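Local coordinates for hypothetical protein (Pectobacterium atrosepticum SCRI1043, PDB 2P7I), which is probably an S-adenosylmethionine-dependent methyltransferase with a Rossmann-like domain, although its substrate is not known, at residues Q150-V153 against I157-H160. Residues are numbered along the deposited sequence; the frame is centred on the assembly and turned at random.
Sequences QIAV and IISH
Ala-152, near the end of helix 147-154, offers its carbonyl O to the chain that turns back past the helix end: Ile-157 N binds it at 2.9 Å, and Ile-158 N adds a weak second bond at 3.4 Å. The side chain of Ile-158 then lies against the last turn of the helix. Its CB meets Val-153 CG2 at 3.8 Å, and its own CG2 touches the same methyl. With CG1 beside the backbone N (chi1 -59°), the longer branch swings to the methyl of Ala-152: CG1 is 4.1 Å from Ala-152 CB, and the extended end (chi2 179°) brings CD1 to 3.9 Å from that CB. The small methyl of Ala-152 offers an apolar patch for this branch, while the branched isoleucine can touch two helix residues at once. Val-153 also meets backbone: its CA-H points at Ile-158 O, 3.3 Å from CA, with 160° at the hydrogen, and its CG2 lies 3.6 Å from His-160 C. A water between the helix end and the loop lies within hydrogen-bonding distance of the carbonyl O atoms of Val-153 and Ser-159 and can donate to either. Beyond it, Ser-159 OG and His-160 ND1 share a hydrogen bond of 2.8 Å, and both residues pack on arginines of a third subunit, Arg-188 and Arg-184. The bond from Ile-157 N back to Ala-152 O, five residues earlier, together with the apolar contact between the side chains of these two residues, is consistent with a Schellman motif, which ends the helix and redirects the chain into the loop before helix 166-171.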
ATOM      1  N   GLN B 150       7.495  -7.253   9.166  1.00 26.38           N
ATOM      2  CA  GLN B 150       7.434  -7.969   7.912  1.00 23.86           C
ATOM      3  C   GLN B 150       8.830  -8.362   7.405  1.00 24.39           C
ATOM      4  O   GLN B 150       9.018  -9.446   6.877  1.00 26.05           O
ATOM      5  CB  GLN B 150       6.693  -7.123   6.843  1.00 23.28           C
ATOM      6  CG  GLN B 150       5.187  -6.960   7.181  1.00 26.26           C
ATOM      7  CD  GLN B 150       4.330  -6.713   5.960  1.00 28.66           C
ATOM      8  OE1 GLN B 150       4.309  -7.532   5.042  1.00 28.54           O
ATOM      9  NE2 GLN B 150       3.555  -5.617   5.977  1.00 25.24           N
ATOM     10  N   ILE B 151       9.790  -7.466   7.560  1.00 24.41           N
ATOM     11  CA  ILE B 151      11.180  -7.768   7.225  1.00 24.92           C
ATOM     12  C   ILE B 151      11.684  -8.943   8.075  1.00 24.88           C
ATOM     13  O   ILE B 151      12.337  -9.854   7.541  1.00 25.63           O
ATOM     14  CB  ILE B 151      12.083  -6.527   7.368  1.00 26.44           C
ATOM     15  CG1 ILE B 151      11.652  -5.506   6.315  1.00 24.45           C
ATOM     16  CG2 ILE B 151      13.537  -6.907   7.205  1.00 25.75           C
ATOM     17  CD1 ILE B 151      12.301  -4.153   6.472  1.00 30.55           C
ATOM     18  N   ALA B 152      11.346  -8.955   9.359  1.00 23.08           N
ATOM     19  CA  ALA B 152      11.812 -10.037  10.234  1.00 25.76           C
ATOM     20  C   ALA B 152      11.175 -11.372   9.844  1.00 25.21           C
ATOM     21  O   ALA B 152      11.813 -12.426   9.967  1.00 26.82           O
ATOM     22  CB  ALA B 152      11.544  -9.698  11.718  1.00 21.81           C
ATOM     23  N   VAL B 153       9.942 -11.317   9.364  1.00 27.07           N
ATOM     24  CA  VAL B 153       9.250 -12.483   8.816  1.00 25.16           C
ATOM     25  C   VAL B 153       9.991 -12.981   7.538  1.00 25.85           C
ATOM     26  O   VAL B 153      10.275 -14.176   7.382  1.00 25.49           O
ATOM     27  CB  VAL B 153       7.751 -12.194   8.564  1.00 27.15           C
ATOM     28  CG1 VAL B 153       7.124 -13.239   7.664  1.00 24.30           C
ATOM     29  CG2 VAL B 153       6.991 -12.068   9.861  1.00 26.13           C
ATOM     30  N   ILE B 157      12.971 -14.901  11.005  1.00 30.47           N
ATOM     31  CA  ILE B 157      13.102 -14.789  12.471  1.00 28.15           C
ATOM     32  C   ILE B 157      11.725 -14.937  13.111  1.00 28.08           C
ATOM     33  O   ILE B 157      11.597 -15.378  14.234  1.00 28.09           O
ATOM     34  CB  ILE B 157      13.660 -13.423  12.834  1.00 32.02           C
ATOM     35  CG1 ILE B 157      15.089 -13.302  12.354  1.00 34.32           C
ATOM     36  CG2 ILE B 157      13.596 -13.143  14.339  1.00 32.90           C
ATOM     37  CD1 ILE B 157      15.533 -11.865  12.424  1.00 44.41           C
ATOM     38  N   ILE B 158      10.687 -14.554  12.372  1.00 25.42           N
ATOM     39  CA  ILE B 158       9.307 -14.660  12.826  1.00 25.63           C
ATOM     40  C   ILE B 158       8.560 -15.438  11.742  1.00 25.61           C
ATOM     41  O   ILE B 158       8.770 -15.189  10.556  1.00 26.73           O
ATOM     42  CB  ILE B 158       8.663 -13.246  13.009  1.00 24.22           C
ATOM     43  CG1 ILE B 158       9.462 -12.431  14.019  1.00 20.60           C
ATOM     44  CG2 ILE B 158       7.197 -13.358  13.443  1.00 25.64           C
ATOM     45  CD1 ILE B 158       8.975 -11.043  14.277  1.00 25.03           C
ATOM     46  N   SER B 159       7.687 -16.360  12.113  1.00 25.59           N
ATOM     47  CA  SER B 159       7.151 -17.267  11.102  1.00 23.84           C
ATOM     48  C   SER B 159       6.225 -16.565  10.134  1.00 25.38           C
ATOM     49  O   SER B 159       6.281 -16.820   8.929  1.00 25.18           O
ATOM     50  CB  SER B 159       6.411 -18.440  11.724  1.00 22.93           C
ATOM     51  OG  SER B 159       5.256 -18.000  12.382  1.00 28.66           O
ATOM     52  N   HIS B 160       5.351 -15.707  10.654  1.00 24.92           N
ATOM     53  CA  HIS B 160       4.390 -14.970   9.820  1.00 24.60           C
ATOM     54  C   HIS B 160       3.926 -13.734  10.612  1.00 26.30           C
ATOM     55  O   HIS B 160       4.209 -13.617  11.794  1.00 23.63           O
ATOM     56  CB  HIS B 160       3.202 -15.848   9.353  1.00 24.77           C
ATOM     57  CG  HIS B 160       2.374 -16.393  10.476  1.00 27.31           C
ATOM     58  ND1 HIS B 160       2.798 -17.439  11.268  1.00 26.90           N
ATOM     59  CD2 HIS B 160       1.159 -16.033  10.945  1.00 28.40           C
ATOM     60  CE1 HIS B 160       1.895 -17.670  12.203  1.00 29.19           C
ATOM     61  NE2 HIS B 160       0.874 -16.854  12.006  1.00 28.07           N
TER
HETATM   62  O   HOH W   1       8.703 -16.703   7.728  1.00 30.72           O